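Local atomic coordinates of disulfide isomerase (PDB entry 3L9U), a protein that probably introduces disulfide bonds into other proteins by passing on its own redox-active disulfide, as a DsbA-like thiol-disulfide oxidoreductase of the thioredoxin fold. Residues S4-G9 / V194-T199; E75-L80 / F103-A108; P47-V52 / S90-K95; K182-K185 / S189-E192. One frame throughout, in Å; residues are numbered along the deposited sequence.

Contact 1: residues S4-G9 / V194-T199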
loop_
_atom_site.group_PDB
_atom_site.type_symbol
_atom_site.label_atom_id
_atom_site.label_comp_id
_atom_site.label_asym_id
_atom_site.label_seq_id
_atom_site.Cartn_x
_atom_site.Cartn_y
_atom_site.Cartn_z
ATOM N N SER A 4 11.301 8.691 -24.209
ATOM C CA SER A 4 11.554 7.863 -23.032
ATOM C C SER A 4 12.729 8.486 -22.277
ATOM O O SER A 4 13.811 8.699 -22.831
ATOM C CB SER A 4 11.822 6.403 -23.400
ATOM O OG SER A 4 10.614 5.634 -23.339
ATOM N N ALA A 5 12.494 8.800 -21.012
ATOM C CA ALA A 5 13.407 9.638 -20.256
ATOM C C ALA A 5 14.133 8.903 -19.139
ATOM O O ALA A 5 15.090 9.428 -18.571
ATOM C CB ALA A 5 12.650 10.831 -19.686
ATOM N N PHE A 6 13.685 7.693 -18.819
ATOM C CA PHE A 6 14.194 7.012 -17.629
ATOM C C PHE A 6 14.992 5.755 -17.945
ATOM O O PHE A 6 14.871 5.180 -19.029
ATOM C CB PHE A 6 13.058 6.750 -16.647
ATOM C CG PHE A 6 12.403 8.010 -16.176
ATOM C CD1 PHE A 6 12.924 8.707 -15.097
ATOM C CD2 PHE A 6 11.300 8.528 -16.838
ATOM C CE1 PHE A 6 12.342 9.883 -14.667
ATOM C CE2 PHE A 6 10.715 9.707 -16.415
ATOM C CZ PHE A 6 11.237 10.386 -15.326
ATOM N N THR A 7 15.810 5.350 -16.983
ATOM C CA THR A 7 16.899 4.419 -17.229
ATOM C C THR A 7 16.773 3.107 -16.454
ATOM O O THR A 7 16.762 3.084 -15.226
ATOM C CB THR A 7 18.259 5.091 -16.889
ATOM O OG1 THR A 7 18.380 6.316 -17.625
ATOM C CG2 THR A 7 19.411 4.180 -17.241
ATOM N N GLU A 8 16.682 2.013 -17.195
ATOM C CA GLU A 8 16.694 0.687 -16.607
ATOM C C GLU A 8 17.952 0.483 -15.756
ATOM O O GLU A 8 19.064 0.766 -16.202
ATOM C CB GLU A 8 16.646 -0.352 -17.724
ATOM C CG GLU A 8 16.713 -1.760 -17.236
ATOM C CD GLU A 8 16.737 -2.766 -18.367
ATOM O OE1 GLU A 8 17.112 -2.412 -19.507
ATOM O OE2 GLU A 8 16.379 -3.918 -18.100
ATOM N N GLY A 9 17.770 0.001 -14.529
ATOM C CA GLY A 9 18.884 -0.268 -13.636
ATOM C C GLY A 9 19.190 0.891 -12.706
ATOM O O GLY A 9 19.921 0.745 -11.726
ATOM N N VAL A 194 6.258 6.798 -13.835
ATOM C CA VAL A 194 5.102 5.900 -13.834
ATOM C C VAL A 194 4.381 5.896 -15.191
ATOM O O VAL A 194 4.032 4.832 -15.699
ATOM C CB VAL A 194 4.112 6.238 -12.691
ATOM C CG1 VAL A 194 2.795 5.458 -12.848
ATOM C CG2 VAL A 194 4.781 5.971 -11.327
ATOM N N ARG A 195 4.163 7.074 -15.779
ATOM C CA ARG A 195 3.463 7.147 -17.064
ATOM C C ARG A 195 4.251 6.449 -18.167
ATOM O O ARG A 195 3.684 5.758 -19.012
ATOM C CB ARG A 195 3.176 8.598 -17.451
ATOM C CG ARG A 195 2.341 9.347 -16.428
ATOM C CD ARG A 195 2.103 10.789 -16.845
ATOM N NE ARG A 195 1.182 10.861 -17.968
ATOM C CZ ARG A 195 -0.142 10.868 -17.856
ATOM N NH1 ARG A 195 -0.717 10.816 -16.658
ATOM N NH2 ARG A 195 -0.894 10.930 -18.946
ATOM N N GLU A 196 5.565 6.628 -18.152
ATOM C CA GLU A 196 6.440 5.972 -19.121
ATOM C C GLU A 196 6.372 4.449 -18.982
ATOM O O GLU A 196 6.270 3.718 -19.976
ATOM C CB GLU A 196 7.875 6.464 -18.915
ATOM C CG GLU A 196 8.908 5.878 -19.863
ATOM C CD GLU A 196 10.178 6.713 -19.897
ATOM O OE1 GLU A 196 10.084 7.924 -20.200
ATOM O OE2 GLU A 196 11.270 6.166 -19.620
ATOM N N LEU A 197 6.424 3.964 -17.747
ATOM C CA LEU A 197 6.394 2.526 -17.507
ATOM C C LEU A 197 5.033 1.939 -17.860
ATOM O O LEU A 197 4.937 0.810 -18.351
ATOM C CB LEU A 197 6.721 2.230 -16.042
ATOM C CG LEU A 197 8.149 2.590 -15.622
ATOM C CD1 LEU A 197 8.356 2.378 -14.128
ATOM C CD2 LEU A 197 9.168 1.790 -16.442
ATOM N N ALA A 198 3.982 2.720 -17.625
ATOM C CA ALA A 198 2.614 2.230 -17.767
ATOM C C ALA A 198 2.253 1.989 -19.219
ATOM O O ALA A 198 1.372 1.182 -19.524
ATOM C CB ALA A 198 1.633 3.215 -17.144
ATOM N N THR A 199 2.942 2.691 -20.113
ATOM C CA THR A 199 2.629 2.642 -21.537
ATOM C C THR A 199 3.657 1.846 -22.335
ATOM O O THR A 199 3.670 1.905 -23.565
ATOM C CB THR A 199 2.486 4.056 -22.137
ATOM O OG1 THR A 199 3.672 4.815 -21.877
ATOM C CG2 THR A 199 1.300 4.773 -21.518
#
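In this DsbA-like thioredoxin fold the N-terminal arm is tied to the C-terminal helix 187-198 by the carboxylate of E196, which grips the backbone of A5 and F6, with the F6 ring packing beside it. The arm precedes the edge strand 12-14 and has no regular secondary structure; two successive amides point to the E196 side chain. E196 sends its chain straight across: CG stands anti to the backbone N and the extension continues beyond it, carrying the carboxylate from the helix to the arm. There the two oxygens share the work. A5 N donates to E196 OE1 at 2.7 Å in a nearly straight bond of 165°, and F6 N donates to E196 OE2 at 3.0 Å, more bent at 151°. Both are met on the syn side and somewhat out of the carboxylate plane, so that the amides are held in a two-pronged grip which fixes the rotation of the carboxylate. Two N-H donors probably also stabilise its negative charge. S4 lies against the same group, its OG 3.6 Å from E196 CD. E196 CD lies at the edge of the F6 ring, in its plane, with ring and carboxylate planes 57° apart; the ring also leans on S189, E192 and L193 one to two turns back along the helix. Beyond F6, D11 receives the amide of T7. The contact lies at the surface and joins the two ends of the chain, 185 residues apart. On the ring itself, F6 CD2 sits 3.6 Å from E196 OE1.

Contact 2: residues E75-L80 / F103-A108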
loop_
_atom_site.group_PDB
_atom_site.type_symbol
_atom_site.label_atom_id
_atom_site.label_comp_id
_atom_site.label_asym_id
_atom_site.label_seq_id
_atom_site.Cartn_x
_atom_site.Cartn_y
_atom_site.Cartn_z
ATOM N N GLU A 75 -5.379 -7.603 7.124
ATOM C CA GLU A 75 -6.781 -7.995 7.168
ATOM C C GLU A 75 -7.671 -6.766 7.263
ATOM O O GLU A 75 -8.646 -6.637 6.524
ATOM C CB GLU A 75 -7.039 -8.962 8.330
ATOM C CG GLU A 75 -6.392 -10.323 8.102
ATOM C CD GLU A 75 -6.528 -11.258 9.283
ATOM O OE1 GLU A 75 -6.688 -10.769 10.422
ATOM O OE2 GLU A 75 -6.459 -12.486 9.066
ATOM N N VAL A 76 -7.324 -5.849 8.162
ATOM C CA VAL A 76 -8.092 -4.622 8.290
ATOM C C VAL A 76 -8.027 -3.787 7.005
ATOM O O VAL A 76 -9.052 -3.315 6.522
ATOM C CB VAL A 76 -7.637 -3.794 9.504
ATOM C CG1 VAL A 76 -8.280 -2.407 9.478
ATOM C CG2 VAL A 76 -7.964 -4.542 10.801
ATOM N N PHE A 77 -6.832 -3.606 6.452
ATOM C CA PHE A 77 -6.690 -2.827 5.227
ATOM C C PHE A 77 -7.506 -3.435 4.083
ATOM O O PHE A 77 -8.163 -2.717 3.325
ATOM C CB PHE A 77 -5.218 -2.727 4.801
ATOM C CG PHE A 77 -4.381 -1.794 5.656
ATOM C CD1 PHE A 77 -4.919 -0.641 6.221
ATOM C CD2 PHE A 77 -3.038 -2.061 5.855
ATOM C CE1 PHE A 77 -4.125 0.212 6.995
ATOM C CE2 PHE A 77 -2.235 -1.211 6.614
ATOM C CZ PHE A 77 -2.779 -0.069 7.180
ATOM N N ALA A 78 -7.452 -4.759 3.946
ATOM C CA ALA A 78 -8.190 -5.433 2.873
ATOM C C ALA A 78 -9.691 -5.189 3.022
ATOM O O ALA A 78 -10.394 -4.926 2.046
ATOM C CB ALA A 78 -7.886 -6.923 2.860
ATOM N N VAL A 79 -10.180 -5.282 4.252
ATOM C CA VAL A 79 -11.580 -5.009 4.525
ATOM C C VAL A 79 -11.938 -3.558 4.206
ATOM O O VAL A 79 -12.952 -3.291 3.556
ATOM C CB VAL A 79 -11.935 -5.326 5.987
ATOM C CG1 VAL A 79 -13.240 -4.650 6.385
ATOM C CG2 VAL A 79 -12.020 -6.832 6.191
ATOM N N LEU A 80 -11.092 -2.622 4.638
ATOM C CA LEU A 80 -11.397 -1.201 4.474
ATOM C C LEU A 80 -11.265 -0.721 3.029
ATOM O O LEU A 80 -12.049 0.107 2.572
ATOM C CB LEU A 80 -10.545 -0.343 5.419
ATOM C CG LEU A 80 -10.809 -0.567 6.911
ATOM C CD1 LEU A 80 -9.939 0.369 7.737
ATOM C CD2 LEU A 80 -12.281 -0.354 7.241
ATOM N N PHE A 103 -3.197 5.902 8.559
ATOM C CA PHE A 103 -2.470 6.982 9.213
ATOM C C PHE A 103 -2.529 6.907 10.741
ATOM O O PHE A 103 -1.606 7.363 11.415
ATOM C CB PHE A 103 -2.883 8.353 8.673
ATOM C CG PHE A 103 -2.241 8.677 7.359
ATOM C CD1 PHE A 103 -0.938 9.141 7.314
ATOM C CD2 PHE A 103 -2.913 8.467 6.168
ATOM C CE1 PHE A 103 -0.325 9.418 6.108
ATOM C CE2 PHE A 103 -2.306 8.747 4.952
ATOM C CZ PHE A 103 -1.011 9.225 4.924
ATOM N N ALA A 104 -3.589 6.309 11.284
ATOM C CA ALA A 104 -3.658 6.094 12.728
ATOM C C ALA A 104 -2.555 5.137 13.177
ATOM O O ALA A 104 -1.880 5.367 14.188
ATOM C CB ALA A 104 -5.028 5.565 13.135
ATOM N N TRP A 105 -2.364 4.068 12.412
ATOM C CA TRP A 105 -1.297 3.119 12.711
ATOM C C TRP A 105 0.098 3.708 12.496
ATOM O O TRP A 105 0.997 3.484 13.303
ATOM C CB TRP A 105 -1.468 1.829 11.909
ATOM C CG TRP A 105 -2.386 0.831 12.564
ATOM C CD1 TRP A 105 -2.460 0.535 13.897
ATOM C CD2 TRP A 105 -3.334 -0.024 11.908
ATOM N NE1 TRP A 105 -3.408 -0.439 14.109
ATOM C CE2 TRP A 105 -3.958 -0.799 12.905
ATOM C CE3 TRP A 105 -3.724 -0.202 10.573
ATOM C CZ2 TRP A 105 -4.940 -1.746 12.612
ATOM C CZ3 TRP A 105 -4.696 -1.136 10.279
ATOM C CH2 TRP A 105 -5.297 -1.901 11.298
ATOM N N TYR A 106 0.281 4.461 11.417
ATOM C CA TYR A 106 1.563 5.118 11.182
ATOM C C TYR A 106 1.933 6.017 12.369
ATOM O O TYR A 106 3.057 5.970 12.885
ATOM C CB TYR A 106 1.494 5.981 9.920
ATOM C CG TYR A 106 1.738 5.306 8.580
ATOM C CD1 TYR A 106 2.568 4.186 8.450
ATOM C CD2 TYR A 106 1.179 5.838 7.424
ATOM C CE1 TYR A 106 2.802 3.608 7.200
ATOM C CE2 TYR A 106 1.409 5.275 6.177
ATOM C CZ TYR A 106 2.223 4.166 6.066
ATOM O OH TYR A 106 2.466 3.636 4.814
ATOM N N ALA A 107 0.984 6.847 12.792
ATOM C CA ALA A 107 1.229 7.770 13.896
ATOM C C ALA A 107 1.530 7.001 15.177
ATOM O O ALA A 107 2.509 7.282 15.870
ATOM C CB ALA A 107 0.037 8.695 14.098
ATOM N N ALA A 108 0.691 6.023 15.494
ATOM C CA ALA A 108 0.892 5.262 16.719
ATOM C C ALA A 108 2.265 4.600 16.728
ATOM O O ALA A 108 3.000 4.689 17.710
ATOM C CB ALA A 108 -0.223 4.208 16.906
#
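W105 turns one edge of its indole to both V76 and F77, from helix 97-111 toward helix 70-86, two helices of the helical part of this DsbA-like fold. The six-membered ring stands almost upright on the phenyl of F77, the planes at 84° and the centroids 5.2 Å apart: an offset edge-to-face pair in which W105 supplies the edge and F77 the face. Its rim atoms do the touching, W105 CE3 lying 3.5 Å from F77 CZ and W105 CZ3 3.6 Å from F77 CE1. The two side chains reach past each other in opposite directions. With CG anti to the carbonyl carbon (chi1 -74°), F77 brings CE1 and CZ, the far part of its ring, to the indole's edge. V76 takes the next corner of the same edge: V76 CB lies in the indole plane, 3.5 Å from W105 CH2, and V76 CG1 is equally close to that atom. The polar corner is used elsewhere, W105 NE1 donating to the carbonyl of F125, whose ring stacks on the indole. Around F77, H62 and F98 add further edge-to-face pairs, while L130 of helix 122-133 touches V76. V76, F77 and W105 are all buried and meet through carbon atoms. The helices are therefore held by dispersion and by C-H edges directed at an aromatic face, and the indole's one N-H still has its acceptor.

Contact 3: residues P47-V52 / S90-K95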
loop_
_atom_site.group_PDB
_atom_site.type_symbol
_atom_site.label_atom_id
_atom_site.label_comp_id
_atom_site.label_asym_id
_atom_site.label_seq_id
_atom_site.Cartn_x
_atom_site.Cartn_y
_atom_site.Cartn_z
ATOM N N PRO A 47 0.043 12.800 -4.347
ATOM C CA PRO A 47 0.209 13.634 -5.540
ATOM C C PRO A 47 0.646 12.843 -6.768
ATOM O O PRO A 47 0.183 13.148 -7.872
ATOM C CB PRO A 47 1.294 14.629 -5.119
ATOM C CG PRO A 47 1.130 14.729 -3.637
ATOM C CD PRO A 47 0.760 13.346 -3.184
ATOM N N VAL A 48 1.532 11.867 -6.602
ATOM C CA VAL A 48 1.921 11.046 -7.748
ATOM C C VAL A 48 0.727 10.248 -8.283
ATOM O O VAL A 48 0.462 10.236 -9.498
ATOM C CB VAL A 48 3.112 10.116 -7.417
ATOM C CG1 VAL A 48 3.356 9.132 -8.554
ATOM C CG2 VAL A 48 4.377 10.952 -7.148
ATOM N N SER A 49 -0.011 9.596 -7.388
ATOM C CA SER A 49 -1.197 8.855 -7.817
ATOM C C SER A 49 -2.216 9.737 -8.547
ATOM O O SER A 49 -2.806 9.313 -9.543
ATOM C CB SER A 49 -1.859 8.139 -6.638
ATOM O OG SER A 49 -0.981 7.171 -6.103
ATOM N N ASP A 50 -2.404 10.938 -8.056
ATOM C CA ASP A 50 -3.311 11.843 -8.719
ATOM C C ASP A 50 -2.875 12.168 -10.125
ATOM O O ASP A 50 -3.653 12.212 -11.011
ATOM C CB ASP A 50 -3.444 13.117 -7.931
ATOM C CG ASP A 50 -4.223 12.939 -6.663
ATOM O OD1 ASP A 50 -4.085 13.791 -5.788
ATOM O OD2 ASP A 50 -4.999 11.979 -6.515
ATOM N N LYS A 51 -1.605 12.418 -10.287
ATOM C CA LYS A 51 -1.052 12.772 -11.595
ATOM C C LYS A 51 -1.154 11.650 -12.631
ATOM O O LYS A 51 -1.145 11.919 -13.829
ATOM C CB LYS A 51 0.405 13.223 -11.476
ATOM C CG LYS A 51 0.590 14.609 -10.879
ATOM C CD LYS A 51 2.068 14.900 -10.688
ATOM C CE LYS A 51 2.294 16.293 -10.142
ATOM N NZ LYS A 51 1.835 17.347 -11.099
ATOM N N VAL A 52 -1.248 10.403 -12.181
ATOM C CA VAL A 52 -1.287 9.282 -13.117
ATOM C C VAL A 52 -2.626 8.541 -13.127
ATOM O O VAL A 52 -2.756 7.492 -13.753
ATOM C CB VAL A 52 -0.137 8.280 -12.850
ATOM C CG1 VAL A 52 1.199 8.996 -12.908
ATOM C CG2 VAL A 52 -0.318 7.588 -11.498
ATOM N N SER A 90 -12.398 7.373 -3.046
ATOM C CA SER A 90 -10.964 7.342 -3.323
ATOM C C SER A 90 -10.164 7.002 -2.070
ATOM O O SER A 90 -10.507 7.426 -0.966
ATOM C CB SER A 90 -10.498 8.691 -3.872
ATOM O OG SER A 90 -9.085 8.769 -3.892
ATOM N N LEU A 91 -9.079 6.255 -2.245
ATOM C CA LEU A 91 -8.244 5.866 -1.110
ATOM C C LEU A 91 -7.448 7.043 -0.549
ATOM O O LEU A 91 -6.759 6.913 0.463
ATOM C CB LEU A 91 -7.313 4.711 -1.492
ATOM C CG LEU A 91 -8.029 3.430 -1.927
ATOM C CD1 LEU A 91 -7.025 2.313 -2.186
ATOM C CD2 LEU A 91 -9.062 3.009 -0.886
ATOM N N PHE A 92 -7.547 8.192 -1.211
ATOM C CA PHE A 92 -6.902 9.410 -0.726
ATOM C C PHE A 92 -7.904 10.410 -0.174
ATOM O O PHE A 92 -7.522 11.463 0.338
ATOM C CB PHE A 92 -6.077 10.051 -1.835
ATOM C CG PHE A 92 -4.985 9.163 -2.345
ATOM C CD1 PHE A 92 -3.880 8.891 -1.557
ATOM C CD2 PHE A 92 -5.063 8.594 -3.603
ATOM C CE1 PHE A 92 -2.878 8.064 -2.006
ATOM C CE2 PHE A 92 -4.058 7.771 -4.064
ATOM C CZ PHE A 92 -2.962 7.506 -3.265
ATOM N N ASP A 93 -9.187 10.079 -0.273
ATOM C CA ASP A 93 -10.237 10.961 0.226
ATOM C C ASP A 93 -10.158 11.065 1.745
ATOM O O ASP A 93 -9.775 10.115 2.419
ATOM C CB ASP A 93 -11.607 10.436 -0.199
ATOM C CG ASP A 93 -12.689 11.489 -0.103
ATOM O OD1 ASP A 93 -13.023 12.093 -1.146
ATOM O OD2 ASP A 93 -13.206 11.712 1.010
ATOM N N ALA A 94 -10.524 12.221 2.285
ATOM C CA ALA A 94 -10.507 12.409 3.729
ATOM C C ALA A 94 -11.442 11.410 4.406
ATOM O O ALA A 94 -11.235 11.041 5.563
ATOM C CB ALA A 94 -10.899 13.835 4.083
ATOM N N LYS A 95 -12.458 10.966 3.671
ATOM C CA LYS A 95 -13.460 10.042 4.200
ATOM C C LYS A 95 -13.081 8.574 4.043
ATOM O O LYS A 95 -13.808 7.696 4.497
ATOM C CB LYS A 95 -14.815 10.267 3.527
ATOM C CG LYS A 95 -15.444 11.623 3.774
ATOM C CD LYS A 95 -16.837 11.660 3.172
ATOM C CE LYS A 95 -16.793 11.276 1.703
ATOM N NZ LYS A 95 -18.013 10.551 1.258
#
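Residues 47-52 wind along helix 45-52, whereas S90 to D93 make a type I beta turn, and the backbones come nearest at D50 and F92, with CA atoms 9.1 Å apart. That gap is bridged by the ring of F92 reaching for S49. Its CG stands anti to the carbonyl carbon (chi1 -61°), which sends the ring out from the turn, and the outer corner of the phenyl does the touching: F92 CE2 lies 3.4 Å from S49 CB and F92 CZ 3.5 Å from S49 OG. The approach to the ring is oblique. S49 OG bonds back to the carbonyl of T45 one turn earlier in the helix, so the hydroxyl is satisfied while its flank packs on carbon. D50 is a looser neighbour, OD2 standing 4.5 Å from F92 CD2. The turn that presents the ring is braced internally: S90 OG accepts from F92 N at 3.1 Å, an ST turn, and D93 N returns to S90 O. Two residues on, D93 OD2 takes the amide of K95 through its anti lone pair at 2.9 Å, an Asx turn just before helix 97-111. K99 NZ of that helix hydrogen-bonds to F92 O. Strand 57-62 lies beside the contact, where F58 meets the F92 ring and also touches S49 and L91; elsewhere on helix 45-52, V48 and K51 touch helix 187-198.

Contact 4: residues K182-K185 / S189-E192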
loop_
_atom_site.group_PDB
_atom_site.type_symbol
_atom_site.label_atom_id
_atom_site.label_comp_id
_atom_site.label_asym_id
_atom_site.label_seq_id
_atom_site.Cartn_x
_atom_site.Cartn_y
_atom_site.Cartn_z
ATOM N N LYS A 182 15.137 4.929 -3.735
ATOM C CA LYS A 182 16.269 5.807 -3.416
ATOM C C LYS A 182 16.664 6.726 -4.572
ATOM O O LYS A 182 17.410 7.679 -4.382
ATOM C CB LYS A 182 17.489 4.974 -3.018
ATOM C CG LYS A 182 18.081 4.221 -4.196
ATOM C CD LYS A 182 19.227 3.317 -3.791
ATOM C CE LYS A 182 19.590 2.373 -4.922
ATOM N NZ LYS A 182 20.684 1.440 -4.537
ATOM N N ASN A 183 16.184 6.432 -5.773
ATOM C CA ASN A 183 16.522 7.244 -6.933
ATOM C C ASN A 183 15.373 8.115 -7.420
ATOM O O ASN A 183 15.506 8.827 -8.413
ATOM C CB ASN A 183 17.069 6.375 -8.067
ATOM C CG ASN A 183 18.434 5.790 -7.742
ATOM O OD1 ASN A 183 19.233 6.404 -7.026
ATOM N ND2 ASN A 183 18.711 4.601 -8.269
ATOM N N ILE A 184 14.244 8.064 -6.721
ATOM C CA ILE A 184 13.141 8.960 -7.048
ATOM C C ILE A 184 13.606 10.395 -6.832
ATOM O O ILE A 184 14.104 10.743 -5.763
ATOM C CB ILE A 184 11.912 8.689 -6.182
ATOM C CG1 ILE A 184 11.341 7.301 -6.498
ATOM C CG2 ILE A 184 10.850 9.762 -6.429
ATOM C CD1 ILE A 184 10.303 6.811 -5.487
ATOM N N LYS A 185 13.446 11.231 -7.851
ATOM C CA LYS A 185 13.946 12.598 -7.781
ATOM C C LYS A 185 12.917 13.562 -7.217
ATOM O O LYS A 185 13.244 14.412 -6.390
ATOM C CB LYS A 185 14.419 13.067 -9.156
ATOM C CG LYS A 185 15.636 12.318 -9.643
ATOM C CD LYS A 185 16.769 12.435 -8.638
ATOM C CE LYS A 185 18.058 11.846 -9.179
ATOM N NZ LYS A 185 19.224 12.173 -8.307
ATOM N N SER A 189 8.836 14.138 -11.404
ATOM C CA SER A 189 9.670 13.142 -12.074
ATOM C C SER A 189 9.052 11.750 -11.953
ATOM O O SER A 189 8.897 11.040 -12.943
ATOM C CB SER A 189 11.080 13.144 -11.483
ATOM O OG SER A 189 11.873 12.110 -12.040
ATOM N N MET A 190 8.703 11.363 -10.730
ATOM C CA MET A 190 8.144 10.041 -10.492
ATOM C C MET A 190 6.853 9.828 -11.265
ATOM O O MET A 190 6.601 8.741 -11.791
ATOM C CB MET A 190 7.889 9.830 -9.003
ATOM C CG MET A 190 7.508 8.410 -8.669
ATOM S SD MET A 190 7.041 8.251 -6.948
ATOM C CE MET A 190 6.563 6.522 -6.907
ATOM N N ALA A 191 6.016 10.856 -11.326
ATOM C CA ALA A 191 4.771 10.723 -12.074
ATOM C C ALA A 191 5.046 10.414 -13.545
ATOM O O ALA A 191 4.390 9.551 -14.141
ATOM C CB ALA A 191 3.906 11.978 -11.930
ATOM N N GLU A 192 6.019 11.104 -14.136
ATOM C CA GLU A 192 6.376 10.822 -15.529
ATOM C C GLU A 192 7.012 9.442 -15.690
ATOM O O GLU A 192 6.799 8.767 -16.695
ATOM C CB GLU A 192 7.276 11.921 -16.093
ATOM C CG GLU A 192 6.537 13.217 -16.303
ATOM C CD GLU A 192 5.317 13.056 -17.196
ATOM O OE1 GLU A 192 5.420 12.357 -18.232
ATOM O OE2 GLU A 192 4.256 13.633 -16.859
HETATM O O HOH W 1 12.159 10.162 -10.180
#
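Where the chain leaves strand 177-179 of the thioredoxin-fold sheet and turns into helix 187-198, I184 and K185 fold back against the helix's first turn. The apolar half belongs to I184 and M190, whose side chains cross at a slant. M190 runs fully extended, CG anti to the backbone N (chi1 -171°), which lays the methionine along the two branches of I184: SD is 3.9 Å from I184 CD1, and M190 CB is 3.9 Å from I184 CG2. The methionine continues inward to V48 of helix 45-52 and to V44, so the loop is packed onto the same side chain that joins the two helices. The second pair is looser, K185 CB standing 4.0 Å from S189 OG. Among the direct hydrogen bonds nearby, S186 OG receives the amide of S189, and N183 ND2 hydrogen-bonds to T10 O. None crosses between the segments; a water does that work. The bridging water accepts from K185 N at 2.9 Å and lies 2.7 Å from S189 OG, a hydroxyl set anti to its own backbone N.

How the contacts relate
Contacts 1 and 4 lie on helix 187-198, with segment 47-52 of contact 3 packed on it, V48 CG2 lying 3.8 Å from M190 SD; contact 2 is on the opposite side of the chain's centre from contacts 1 and 4, about 31 Å from contact 1 between centres. The centres of contacts 1 and 4 are about 10 Å apart, and F6 CZ comes within 3.4 Å of S189 O. Contacts 2 and 3 do not touch, their nearest atoms about 5 Å apart. The likely redox-active pair C34 and C37 lies at the start of helix 35-43; Y106, next to W105 on helix 97-111, touches C37.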